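Local coordinates for acyl-CoA dehydrogenase domain protein Tcur3481 (Thermomonospora curvata, PDB 6WY9), which probably acts as an FAD-dependent acyl-CoA dehydrogenase, using a bound flavin to oxidise acyl-CoA thioesters, at residues I271-E274 with A275-C279; H26-L29 with R30-T34; S166-P170 with D171-L175; R332-L335 with W336-I340; Q282-C285 with A286-G290. All blocks are in the same frame, centred on the assembly; numbering follows the deposited sequence.

Contact 1: residues I271-E274 with A275-C279; sequences IEIE and AMRVC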
loop_
_atom_site.group_PDB
_atom_site.type_symbol
_atom_site.label_atom_id
_atom_site.label_comp_id
_atom_site.label_asym_id
_atom_site.label_seq_id
_atom_site.Cartn_x
_atom_site.Cartn_y
_atom_site.Cartn_z
ATOM N N ILE B 271 -10.799 -5.643 -7.792
ATOM C CA ILE B 271 -10.104 -6.725 -7.100
ATOM C C ILE B 271 -10.495 -6.758 -5.615
ATOM O O ILE B 271 -10.845 -7.807 -5.061
ATOM C CB ILE B 271 -8.586 -6.554 -7.275
ATOM C CG1 ILE B 271 -8.132 -6.924 -8.697
ATOM C CG2 ILE B 271 -7.789 -7.358 -6.175
ATOM C CD1 ILE B 271 -6.728 -6.280 -9.018
ATOM N N GLU B 272 -10.475 -5.598 -4.962
ATOM C CA GLU B 272 -10.744 -5.566 -3.534
ATOM C C GLU B 272 -12.170 -6.009 -3.249
ATOM O O GLU B 272 -12.428 -6.688 -2.244
ATOM C CB GLU B 272 -10.496 -4.158 -2.982
ATOM C CG GLU B 272 -8.965 -3.870 -2.814
ATOM C CD GLU B 272 -8.702 -2.414 -2.513
ATOM O OE1 GLU B 272 -9.592 -1.560 -2.808
ATOM O OE2 GLU B 272 -7.604 -2.125 -2.027
ATOM N N ILE B 273 -13.099 -5.612 -4.121
ATOM C CA ILE B 273 -14.496 -5.995 -3.974
ATOM C C ILE B 273 -14.650 -7.499 -4.157
ATOM O O ILE B 273 -15.397 -8.158 -3.420
ATOM C CB ILE B 273 -15.380 -5.200 -4.955
ATOM C CG1 ILE B 273 -15.472 -3.715 -4.543
ATOM C CG2 ILE B 273 -16.805 -5.884 -5.146
ATOM C CD1 ILE B 273 -16.236 -2.817 -5.567
ATOM N N GLU B 274 -13.956 -8.080 -5.138
ATOM C CA GLU B 274 -14.039 -9.549 -5.283
ATOM C C GLU B 274 -13.503 -10.257 -4.046
ATOM O O GLU B 274 -14.080 -11.245 -3.578
ATOM C CB GLU B 274 -13.292 -10.001 -6.543
ATOM C CG GLU B 274 -14.119 -9.552 -7.742
ATOM C CD GLU B 274 -13.962 -10.371 -9.021
ATOM O OE1 GLU B 274 -12.876 -10.941 -9.296
ATOM O OE2 GLU B 274 -14.941 -10.394 -9.792
ATOM N N ALA B 275 -12.410 -9.747 -3.486
ATOM C CA ALA B 275 -11.838 -10.330 -2.273
ATOM C C ALA B 275 -12.792 -10.194 -1.082
ATOM O O ALA B 275 -12.992 -11.145 -0.321
ATOM C CB ALA B 275 -10.505 -9.660 -1.980
ATOM N N MET B 276 -13.339 -8.988 -0.891
ATOM C CA MET B 276 -14.335 -8.739 0.139
ATOM C C MET B 276 -15.465 -9.739 0.058
ATOM O O MET B 276 -15.879 -10.305 1.072
ATOM C CB MET B 276 -14.873 -7.321 -0.039
ATOM C CG MET B 276 -13.832 -6.287 0.413
ATOM S SD MET B 276 -14.184 -4.639 -0.301
ATOM C CE MET B 276 -15.590 -4.301 0.786
ATOM N N ARG B 277 -15.961 -9.960 -1.164
ATOM C CA ARG B 277 -17.128 -10.797 -1.391
ATOM C C ARG B 277 -16.849 -12.266 -1.085
ATOM O O ARG B 277 -17.653 -12.937 -0.435
ATOM C CB ARG B 277 -17.622 -10.603 -2.851
ATOM C CG ARG B 277 -18.811 -11.547 -3.180
ATOM C CD ARG B 277 -19.754 -11.063 -4.335
ATOM N NE ARG B 277 -19.114 -10.231 -5.337
ATOM C CZ ARG B 277 -19.441 -8.959 -5.595
ATOM N NH1 ARG B 277 -18.803 -8.321 -6.544
ATOM N NH2 ARG B 277 -20.403 -8.320 -4.916
ATOM N N VAL B 278 -15.726 -12.814 -1.544
ATOM C CA VAL B 278 -15.571 -14.233 -1.197
ATOM C C VAL B 278 -15.293 -14.417 0.294
ATOM O O VAL B 278 -15.656 -15.442 0.876
ATOM C CB VAL B 278 -14.490 -14.916 -2.059
ATOM C CG1 VAL B 278 -14.892 -14.836 -3.552
ATOM C CG2 VAL B 278 -13.082 -14.328 -1.765
ATOM N N CYS B 279 -14.637 -13.462 0.945
ATOM C CA CYS B 279 -14.418 -13.663 2.372
ATOM C C CYS B 279 -15.700 -13.458 3.159
ATOM O O CYS B 279 -15.876 -14.083 4.203
ATOM C CB CYS B 279 -13.354 -12.732 2.909
ATOM S SG CYS B 279 -11.654 -13.066 2.197
#

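Contact 2: residues H26-L29 with R30-T34; sequences HQRL and RAVET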
loop_
_atom_site.group_PDB
_atom_site.type_symbol
_atom_site.label_atom_id
_atom_site.label_comp_id
_atom_site.label_asym_id
_atom_site.label_seq_id
_atom_site.Cartn_x
_atom_site.Cartn_y
_atom_site.Cartn_z
ATOM N N HIS B 26 -32.203 11.072 -4.560
ATOM C CA HIS B 26 -31.638 12.378 -4.263
ATOM C C HIS B 26 -32.500 13.139 -3.259
ATOM O O HIS B 26 -32.030 13.551 -2.196
ATOM C CB HIS B 26 -31.494 13.163 -5.568
ATOM C CG HIS B 26 -30.875 14.511 -5.397
ATOM N ND1 HIS B 26 -29.512 14.692 -5.281
ATOM C CD2 HIS B 26 -31.427 15.746 -5.324
ATOM C CE1 HIS B 26 -29.252 15.982 -5.147
ATOM N NE2 HIS B 26 -30.396 16.644 -5.174
ATOM N N GLN B 27 -33.785 13.321 -3.576
ATOM C CA GLN B 27 -34.665 14.062 -2.672
ATOM C C GLN B 27 -34.815 13.345 -1.334
ATOM O O GLN B 27 -34.707 13.965 -0.265
ATOM C CB GLN B 27 -36.038 14.264 -3.322
ATOM C CG GLN B 27 -37.123 14.825 -2.392
ATOM C CD GLN B 27 -37.861 13.733 -1.619
ATOM O OE1 GLN B 27 -38.166 12.649 -2.143
ATOM N NE2 GLN B 27 -38.175 14.027 -0.378
ATOM N N ARG B 28 -35.087 12.037 -1.359
ATOM C CA ARG B 28 -35.448 11.386 -0.095
ATOM C C ARG B 28 -34.233 11.237 0.841
ATOM O O ARG B 28 -34.366 11.382 2.066
ATOM C CB ARG B 28 -36.110 10.025 -0.348
ATOM C CG ARG B 28 -36.525 9.287 0.978
ATOM C CD ARG B 28 -37.682 10.028 1.641
ATOM N NE ARG B 28 -38.307 9.236 2.702
ATOM C CZ ARG B 28 -39.255 9.695 3.502
ATOM N NH1 ARG B 28 -39.696 10.939 3.370
ATOM N NH2 ARG B 28 -39.763 8.898 4.433
ATOM N N LEU B 29 -33.039 10.994 0.290
ATOM C CA LEU B 29 -31.861 10.891 1.146
ATOM C C LEU B 29 -31.604 12.204 1.882
ATOM O O LEU B 29 -31.215 12.211 3.065
ATOM C CB LEU B 29 -30.637 10.487 0.322
ATOM C CG LEU B 29 -30.589 9.049 -0.203
ATOM C CD1 LEU B 29 -29.280 8.799 -1.002
ATOM C CD2 LEU B 29 -30.836 7.977 0.908
ATOM N N ARG B 30 -31.815 13.324 1.196
ATOM C CA ARG B 30 -31.616 14.626 1.809
ATOM C C ARG B 30 -32.668 14.886 2.894
ATOM O O ARG B 30 -32.339 15.359 3.986
ATOM C CB ARG B 30 -31.654 15.704 0.717
ATOM C CG ARG B 30 -31.606 17.117 1.280
ATOM C CD ARG B 30 -30.374 17.322 2.170
ATOM N NE ARG B 30 -29.109 16.878 1.545
ATOM C CZ ARG B 30 -28.486 17.489 0.537
ATOM N NH1 ARG B 30 -29.000 18.590 -0.011
ATOM N NH2 ARG B 30 -27.351 16.989 0.055
ATOM N N ALA B 31 -33.931 14.569 2.607
ATOM C CA ALA B 31 -34.986 14.689 3.614
ATOM C C ALA B 31 -34.664 13.858 4.850
ATOM O O ALA B 31 -34.828 14.318 5.985
ATOM C CB ALA B 31 -36.323 14.243 3.018
ATOM N N VAL B 32 -34.217 12.618 4.661
ATOM C CA VAL B 32 -34.036 11.760 5.829
ATOM C C VAL B 32 -32.780 12.170 6.607
ATOM O O VAL B 32 -32.782 12.212 7.848
ATOM C CB VAL B 32 -34.001 10.280 5.402
ATOM C CG1 VAL B 32 -33.509 9.379 6.589
ATOM C CG2 VAL B 32 -35.407 9.852 4.992
ATOM N N GLU B 33 -31.716 12.541 5.898
ATOM C CA GLU B 33 -30.462 12.834 6.589
ATOM C C GLU B 33 -30.496 14.195 7.302
ATOM O O GLU B 33 -29.558 14.511 8.032
ATOM C CB GLU B 33 -29.276 12.725 5.607
ATOM C CG GLU B 33 -29.194 13.924 4.657
ATOM C CD GLU B 33 -28.224 13.727 3.483
ATOM O OE1 GLU B 33 -28.260 14.570 2.524
ATOM O OE2 GLU B 33 -27.443 12.735 3.518
ATOM N N THR B 34 -31.547 14.995 7.124
ATOM C CA THR B 34 -31.746 16.222 7.890
ATOM C C THR B 34 -32.899 16.124 8.884
ATOM O O THR B 34 -33.302 17.149 9.458
ATOM C CB THR B 34 -31.992 17.411 6.953
ATOM O OG1 THR B 34 -33.113 17.122 6.103
ATOM C CG2 THR B 34 -30.729 17.657 6.099
#

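Contact 3: residues S166-P170 with D171-L175; sequences SATGP and DGPGL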
loop_
_atom_site.group_PDB
_atom_site.type_symbol
_atom_site.label_atom_id
_atom_site.label_comp_id
_atom_site.label_asym_id
_atom_site.label_seq_id
_atom_site.Cartn_x
_atom_site.Cartn_y
_atom_site.Cartn_z
ATOM N N SER B 166 -23.728 -5.034 25.883
ATOM C CA SER B 166 -22.674 -5.901 26.390
ATOM C C SER B 166 -22.138 -5.341 27.714
ATOM O O SER B 166 -21.994 -4.120 27.882
ATOM C CB SER B 166 -21.558 -6.057 25.330
ATOM O OG SER B 166 -20.811 -4.866 25.169
ATOM N N ALA B 167 -21.899 -6.238 28.676
ATOM C CA ALA B 167 -21.432 -5.891 30.022
ATOM C C ALA B 167 -20.701 -7.086 30.635
ATOM O O ALA B 167 -20.910 -8.236 30.236
ATOM C CB ALA B 167 -22.596 -5.463 30.930
ATOM N N THR B 168 -19.846 -6.812 31.607
ATOM C CA THR B 168 -19.123 -7.871 32.320
ATOM C C THR B 168 -19.771 -8.113 33.679
ATOM O O THR B 168 -19.886 -7.189 34.504
ATOM C CB THR B 168 -17.640 -7.517 32.439
ATOM O OG1 THR B 168 -17.084 -7.458 31.107
ATOM C CG2 THR B 168 -16.842 -8.562 33.311
ATOM N N GLY B 169 -20.248 -9.348 33.886
ATOM C CA GLY B 169 -20.784 -9.763 35.158
ATOM C C GLY B 169 -19.756 -10.515 35.983
ATOM O O GLY B 169 -18.566 -10.519 35.662
ATOM N N PRO B 170 -20.195 -11.147 37.081
ATOM C CA PRO B 170 -19.258 -11.951 37.889
ATOM C C PRO B 170 -18.644 -13.119 37.136
ATOM O O PRO B 170 -17.555 -13.563 37.500
ATOM C CB PRO B 170 -20.121 -12.451 39.064
ATOM C CG PRO B 170 -21.322 -11.601 39.071
ATOM C CD PRO B 170 -21.524 -11.041 37.700
ATOM N N ASP B 171 -19.310 -13.663 36.121
ATOM C CA ASP B 171 -18.758 -14.780 35.369
ATOM C C ASP B 171 -18.219 -14.363 34.007
ATOM O O ASP B 171 -18.053 -15.220 33.134
ATOM C CB ASP B 171 -19.802 -15.877 35.185
ATOM C CG ASP B 171 -20.023 -16.680 36.430
ATOM O OD1 ASP B 171 -19.036 -16.998 37.122
ATOM O OD2 ASP B 171 -21.191 -16.999 36.714
ATOM N N GLY B 172 -17.967 -13.073 33.793
ATOM C CA GLY B 172 -17.326 -12.628 32.578
ATOM C C GLY B 172 -18.247 -11.818 31.678
ATOM O O GLY B 172 -19.386 -11.499 32.026
ATOM N N PRO B 173 -17.765 -11.465 30.494
ATOM C CA PRO B 173 -18.576 -10.637 29.585
ATOM C C PRO B 173 -19.868 -11.342 29.180
ATOM O O PRO B 173 -19.906 -12.561 29.024
ATOM C CB PRO B 173 -17.651 -10.434 28.379
ATOM C CG PRO B 173 -16.258 -10.799 28.885
ATOM C CD PRO B 173 -16.469 -11.847 29.911
ATOM N N GLY B 174 -20.942 -10.566 28.995
ATOM C CA GLY B 174 -22.185 -11.135 28.513
ATOM C C GLY B 174 -22.999 -10.150 27.688
ATOM O O GLY B 174 -22.590 -9.017 27.435
ATOM N N LEU B 175 -24.171 -10.594 27.259
ATOM C CA LEU B 175 -25.062 -9.749 26.479
ATOM C C LEU B 175 -26.430 -9.744 27.164
ATOM O O LEU B 175 -26.954 -10.807 27.549
ATOM C CB LEU B 175 -25.133 -10.235 25.009
ATOM C CG LEU B 175 -25.692 -9.286 23.940
ATOM C CD1 LEU B 175 -24.849 -8.014 23.861
ATOM C CD2 LEU B 175 -25.740 -9.965 22.561
#

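Contact 4: residues R332-L335 with W336-I340; sequences RYFL and WGKQI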
loop_
_atom_site.group_PDB
_atom_site.type_symbol
_atom_site.label_atom_id
_atom_site.label_comp_id
_atom_site.label_asym_id
_atom_site.label_seq_id
_atom_site.Cartn_x
_atom_site.Cartn_y
_atom_site.Cartn_z
ATOM N N ARG B 332 -21.764 10.193 -0.019
ATOM C CA ARG B 332 -22.405 9.364 1.004
ATOM C C ARG B 332 -21.727 8.005 1.118
ATOM O O ARG B 332 -21.651 7.441 2.210
ATOM C CB ARG B 332 -23.908 9.186 0.709
ATOM C CG ARG B 332 -24.701 10.495 0.836
ATOM C CD ARG B 332 -26.204 10.235 1.093
ATOM N NE ARG B 332 -26.950 11.495 1.008
ATOM C CZ ARG B 332 -27.266 12.128 -0.125
ATOM N NH1 ARG B 332 -27.933 13.291 -0.070
ATOM N NH2 ARG B 332 -26.939 11.600 -1.295
ATOM N N TYR B 333 -21.273 7.449 0.000
ATOM C CA TYR B 333 -20.535 6.184 0.042
ATOM C C TYR B 333 -19.238 6.354 0.818
ATOM O O TYR B 333 -18.872 5.501 1.641
ATOM C CB TYR B 333 -20.270 5.711 -1.400
ATOM C CG TYR B 333 -21.584 5.366 -2.064
ATOM C CD1 TYR B 333 -22.423 6.369 -2.562
ATOM C CD2 TYR B 333 -22.024 4.044 -2.115
ATOM C CE1 TYR B 333 -23.677 6.050 -3.100
ATOM C CE2 TYR B 333 -23.273 3.711 -2.673
ATOM C CZ TYR B 333 -24.083 4.724 -3.156
ATOM O OH TYR B 333 -25.310 4.382 -3.705
ATOM N N PHE B 334 -18.561 7.493 0.615
ATOM C CA PHE B 334 -17.384 7.799 1.430
ATOM C C PHE B 334 -17.738 7.822 2.920
ATOM O O PHE B 334 -17.030 7.228 3.755
ATOM C CB PHE B 334 -16.765 9.153 1.010
ATOM C CG PHE B 334 -15.547 9.473 1.796
ATOM C CD1 PHE B 334 -14.390 8.734 1.613
ATOM C CD2 PHE B 334 -15.579 10.434 2.797
ATOM C CE1 PHE B 334 -13.238 8.975 2.395
ATOM C CE2 PHE B 334 -14.442 10.689 3.568
ATOM C CZ PHE B 334 -13.260 9.950 3.361
ATOM N N LEU B 335 -18.821 8.534 3.282
ATOM C CA LEU B 335 -19.188 8.661 4.698
ATOM C C LEU B 335 -19.546 7.294 5.305
ATOM O O LEU B 335 -19.110 6.968 6.414
ATOM C CB LEU B 335 -20.352 9.650 4.882
ATOM C CG LEU B 335 -20.094 11.104 4.427
ATOM C CD1 LEU B 335 -21.336 11.963 4.673
ATOM C CD2 LEU B 335 -18.864 11.625 5.225
ATOM N N TRP B 336 -20.388 6.511 4.612
ATOM C CA TRP B 336 -20.718 5.158 5.065
ATOM C C TRP B 336 -19.479 4.263 5.147
ATOM O O TRP B 336 -19.268 3.556 6.146
ATOM C CB TRP B 336 -21.752 4.519 4.123
ATOM C CG TRP B 336 -23.181 4.943 4.413
ATOM C CD1 TRP B 336 -23.641 6.213 4.558
ATOM C CD2 TRP B 336 -24.328 4.071 4.575
ATOM N NE1 TRP B 336 -25.000 6.199 4.790
ATOM C CE2 TRP B 336 -25.442 4.895 4.808
ATOM C CE3 TRP B 336 -24.508 2.681 4.524
ATOM C CZ2 TRP B 336 -26.743 4.379 5.018
ATOM C CZ3 TRP B 336 -25.818 2.166 4.715
ATOM C CH2 TRP B 336 -26.908 3.016 4.963
ATOM N N GLY B 337 -18.671 4.241 4.084
ATOM C CA GLY B 337 -17.511 3.362 4.071
ATOM C C GLY B 337 -16.577 3.665 5.222
ATOM O O GLY B 337 -16.129 2.760 5.932
ATOM N N LYS B 338 -16.308 4.953 5.428
ATOM C CA LYS B 338 -15.422 5.422 6.483
ATOM C C LYS B 338 -15.964 5.019 7.856
ATOM O O LYS B 338 -15.242 4.454 8.687
ATOM C CB LYS B 338 -15.263 6.950 6.311
ATOM C CG LYS B 338 -14.673 7.757 7.445
ATOM C CD LYS B 338 -13.195 8.184 7.171
ATOM C CE LYS B 338 -12.538 8.852 8.415
ATOM N NZ LYS B 338 -10.990 8.887 8.332
ATOM N N GLN B 339 -17.249 5.272 8.112
ATOM C CA GLN B 339 -17.795 4.899 9.417
ATOM C C GLN B 339 -17.750 3.382 9.627
ATOM O O GLN B 339 -17.347 2.896 10.697
ATOM C CB GLN B 339 -19.254 5.363 9.572
ATOM C CG GLN B 339 -19.712 4.980 11.014
ATOM C CD GLN B 339 -20.900 5.789 11.469
ATOM O OE1 GLN B 339 -20.956 6.999 11.241
ATOM N NE2 GLN B 339 -21.846 5.132 12.131
ATOM N N ILE B 340 -18.170 2.621 8.615
ATOM C CA ILE B 340 -18.243 1.176 8.789
ATOM C C ILE B 340 -16.853 0.605 9.074
ATOM O O ILE B 340 -16.700 -0.333 9.880
ATOM C CB ILE B 340 -18.897 0.521 7.557
ATOM C CG1 ILE B 340 -20.387 0.850 7.524
ATOM C CG2 ILE B 340 -18.757 -1.012 7.618
ATOM C CD1 ILE B 340 -21.027 0.447 6.159
#

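Contact 5: residues Q282-C285 with A286-G290; sequences QAVC and AAEDG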
loop_
_atom_site.group_PDB
_atom_site.type_symbol
_atom_site.label_atom_id
_atom_site.label_comp_id
_atom_site.label_asym_id
_atom_site.label_seq_id
_atom_site.Cartn_x
_atom_site.Cartn_y
_atom_site.Cartn_z
ATOM N N GLN B 282 -17.477 -16.728 2.925
ATOM C CA GLN B 282 -16.825 -17.721 3.777
ATOM C C GLN B 282 -17.232 -17.543 5.241
ATOM O O GLN B 282 -17.411 -18.528 5.972
ATOM C CB GLN B 282 -15.301 -17.625 3.586
ATOM C CG GLN B 282 -14.479 -18.572 4.454
ATOM C CD GLN B 282 -14.763 -20.034 4.134
ATOM O OE1 GLN B 282 -14.997 -20.395 2.988
ATOM N NE2 GLN B 282 -14.753 -20.868 5.150
ATOM N N ALA B 283 -17.337 -16.285 5.699
ATOM C CA ALA B 283 -17.772 -16.045 7.072
ATOM C C ALA B 283 -19.185 -16.561 7.271
ATOM O O ALA B 283 -19.476 -17.212 8.276
ATOM C CB ALA B 283 -17.702 -14.552 7.395
ATOM N N VAL B 284 -20.069 -16.312 6.295
ATOM C CA VAL B 284 -21.453 -16.797 6.411
ATOM C C VAL B 284 -21.467 -18.313 6.446
ATOM O O VAL B 284 -22.066 -18.931 7.336
ATOM C CB VAL B 284 -22.315 -16.249 5.248
ATOM C CG1 VAL B 284 -23.735 -16.885 5.274
ATOM C CG2 VAL B 284 -22.344 -14.702 5.274
ATOM N N CYS B 285 -20.777 -18.947 5.491
ATOM C CA CYS B 285 -20.750 -20.401 5.451
ATOM C C CYS B 285 -20.172 -20.978 6.739
ATOM O O CYS B 285 -20.652 -22.003 7.243
ATOM C CB CYS B 285 -19.964 -20.859 4.220
ATOM S SG CYS B 285 -20.892 -20.567 2.683
ATOM N N ALA B 286 -19.137 -20.329 7.292
ATOM C CA ALA B 286 -18.549 -20.818 8.544
ATOM C C ALA B 286 -19.536 -20.710 9.701
ATOM O O ALA B 286 -19.604 -21.589 10.556
ATOM C CB ALA B 286 -17.269 -20.039 8.874
ATOM N N ALA B 287 -20.285 -19.615 9.770
ATOM C CA ALA B 287 -21.251 -19.491 10.849
ATOM C C ALA B 287 -22.354 -20.543 10.714
ATOM O O ALA B 287 -22.732 -21.189 11.704
ATOM C CB ALA B 287 -21.801 -18.058 10.872
ATOM N N GLU B 288 -22.829 -20.792 9.492
ATOM C CA GLU B 288 -23.886 -21.789 9.300
ATOM C C GLU B 288 -23.370 -23.213 9.533
ATOM O O GLU B 288 -24.151 -24.099 9.918
ATOM C CB GLU B 288 -24.519 -21.635 7.904
ATOM C CG GLU B 288 -25.371 -20.333 7.737
ATOM C CD GLU B 288 -25.781 -20.013 6.279
ATOM O OE1 GLU B 288 -25.255 -20.683 5.355
ATOM O OE2 GLU B 288 -26.626 -19.094 6.061
ATOM N N ASP B 289 -22.068 -23.446 9.331
ATOM C CA ASP B 289 -21.426 -24.725 9.625
ATOM C C ASP B 289 -20.949 -24.831 11.074
ATOM O O ASP B 289 -20.170 -25.735 11.390
ATOM C CB ASP B 289 -20.234 -24.973 8.685
ATOM C CG ASP B 289 -20.652 -25.186 7.236
ATOM O OD1 ASP B 289 -19.816 -24.983 6.327
ATOM O OD2 ASP B 289 -21.822 -25.545 7.001
ATOM N N GLY B 290 -21.369 -23.916 11.944
ATOM C CA GLY B 290 -21.066 -24.009 13.359
ATOM C C GLY B 290 -19.650 -23.683 13.781
ATOM O O GLY B 290 -19.252 -24.077 14.880
#

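Contact 1: residues I271-E274 with A275-C279
I271 to E274 accept the backbone N-H groups of A275 to V278 one after another, the i to i+4 ladder of an alpha-helix, here within helix 260-288 of the helical C-terminal domain of the acyl-CoA dehydrogenase fold. At the start of the series A275 N donates to I271 O over 2.9 Å. M276 N to E272 O is shorter at 2.8 Å. R277 N and V278 N complete the set on I273 O and E274 O, and one step on, A275 O receives C279 N. E272 O is also pressed by the M276 side chain: with CG beside its backbone N (chi1 -73°), M276 runs back along the preceding turn, CG 3.0 Å and SD 3.3 Å from E272 O. The carboxylate of E272 leads elsewhere: OE1 forms a salt bridge with R314, while OE2 takes hydrogen bonds from N310 and a bound glycerol. R277 starts with CG anti to its backbone N (chi1 176°) and bends back along the helix, crossing I273 obliquely until NH1 is 3.4 Å from I273 CG2. Its NH2 has a long, weak ion pair with E76. E274 OE2 stays 5.5 Å from R277 NH1, too far for a salt bridge, and it also lies near an acidic side chain on a chain of another protein, which may raise its affinity for a proton. V278 brings CG1 and CG2 each to 3.7 Å from E274 O.

Contact 2: residues H26-L29 with R30-T34
R30, A31, V32 and E33 donate their backbone N-H groups to H26, Q27, R28 and L29 in turn, the ladder of the short helix 26-33; the first bond, R30 N to H26 O, is weak at 3.4 Å. T34 OG1 donates to R30 O at 2.9 Å. Among the side chains, V32 CG2 lies over one face of the R28 guanidinium, 3.7 Å from R28 NE, while R28 NH2 reaches beyond to a salt bridge with D40. E33 takes the crowded position, CG between backbone N and carbonyl carbon (chi1 75°), which folds its chain back over L29 O with CG 3.1 Å away. From there OE1 presents its anti lone pair to R30 NE at 2.6 Å, in the guanidinium plane and nearly straight (170°). The other oxygen, OE2, forms a salt bridge with R332, and R30 NH1 has a second carboxylate in D327. With an alanine in place of E33, R30 NE and R332 NE would probably both lose their carboxylate, and the R30 guanidinium would be freer to turn. Gripped by two arginines, the E33 carboxylate is likely to stay ionised, offsetting their charges where they gather.

Contact 3: residues S166-P170 with D171-L175
S166 to L175 form the tip of the beta hairpin made by strands 160-169 and 172-179, part of the beta domain of the acyl-CoA dehydrogenase fold. A type I turn from G169 to G172 reverses the chain, with P170 and D171 at its corners. Two hydrogen-bonded pairs close the ladder. In the inner one, G174 N to A167 O is short at 2.6 Å, and A167 N returns to G174 O over 3.1 Å. Next to the turn, G169 N reaches G172 O at 3.0 Å, and G172 N returns to G169 O. At G172 the positive phi (112°) would jam any CB against D171 O, so glycine is called for. T168 and P173, a non-hydrogen-bonded pair, lie side by side on one face, T168 OG1 standing 4.1 Å from P173 CB. With OG1 anti to its carbonyl carbon (chi1 -64°), the hydroxyl of T168 hydrogen-bonds P134 O, and CG2 rests 3.9 Å from G172 C. Replacing T168 by an alanine would probably leave P134 O without this donor and open a gap beside the P173 ring. On the same face L175 CD1 meets S166 CB at 4.1 Å. S166 also adds a CA-H...O contact, its CA lying 3.3 Å from G174 O.

Contact 4: residues R332-L335 with W336-I340
F334 and K338, one helical turn apart, run side by side and point the same way: CG anti to the backbone N (chi1 166°) sends the K338 chain along F334, its CD 4.2 Å from F334 CZ. K338 CB presses on F334 O at 3.1 Å, the same carbonyl that accepts K338 N. W336 doubles up likewise on R332 O: the backbone N donates almost perfectly straight (177°) over 2.9 Å, and the indole leans back until CD1 is 3.3 Å from that oxygen. G337 N is bound to Y333 O and Q339 N to L335 O. A CB on G337 would sit tightly against Y333 O. Further out, the F334 ring meets H313 edge-to-face, and K338 NZ is hydrogen-bonded to a polar side chain on a chain of another protein. Y333 OH bonds to R80 O, and Q339 OE1 is held by T192 OG1 and S194 N, the latter pair tying the helix to a loop of the beta region. The F334 side chain is about 9 Å from that of H317, an FAD-binding residue. This is the ordinary alpha-helical ladder, in the largely buried stretch R332-I340 of helix 330-340, packed within the C-terminal helical bundle of acyl-CoA dehydrogenases.

Contact 5: residues Q282-C285 with A286-G290
A286, A287, E288 and D289 donate in sequence to Q282, A283, V284 and C285, carrying the alpha-helical ladder to the C-terminal end of helix 260-288, where D289 is the first residue to leave helical backbone angles. The bond of A286 N to Q282 O is 2.8 Å long, and A286 CB adds its own contact with Q282 O at 3.3 Å. V284 and E288 carry the side-chain part, lying alongside each other and pointing the same way. V284 CG1, anti to its backbone N (chi1 174°), meets E288 OE2 at 3.7 Å, so that a methyl flanks one oxygen of the carboxylate; OE2 has a weak hydrogen bond with G69 N at the start of helix 67-80. The helix ends in a Schellman motif: G290, with positive phi (74°), is the C-prime residue, G290 N bonding back to A287 O over 3.1 Å and A291 N to A286 O. V284 packs on C72 and T225, and A286 on A296, so helices 67-80, 215-248 and 295-319 pack against the inner side of this last turn. D289 turns its carboxylate back over the last turn, OD1 3.2 Å from C285 O. Both atoms are acceptors and do not bond; the negative charge beside carbonyls at a helix C-terminus is probably somewhat unfavourable. The backbone N of D289 does bind that same C285 O, at 2.9 Å.

How the contacts relate
Along the chain the order is contact 2, contact 3, contact 1, contact 5 and contact 4. Contacts 1 and 5 adjoin on helix 260-288, their centres about 17 Å apart, one in its middle and the other at its end. Contact 4, on helix 330-340, lies about 18 Å from contact 1, centre to centre, in the same C-terminal helical domain. Contacts 2 and 4 touch directly through the salt bridge of E33 OE2 with R332 NE (2.8 Å), which joins the N-terminal and C-terminal helical parts. Contact 3 stands apart in the beta domain, its centre about 25 to 39 Å from those of the others, with no atom of it nearer than about 15 Å to any other contact.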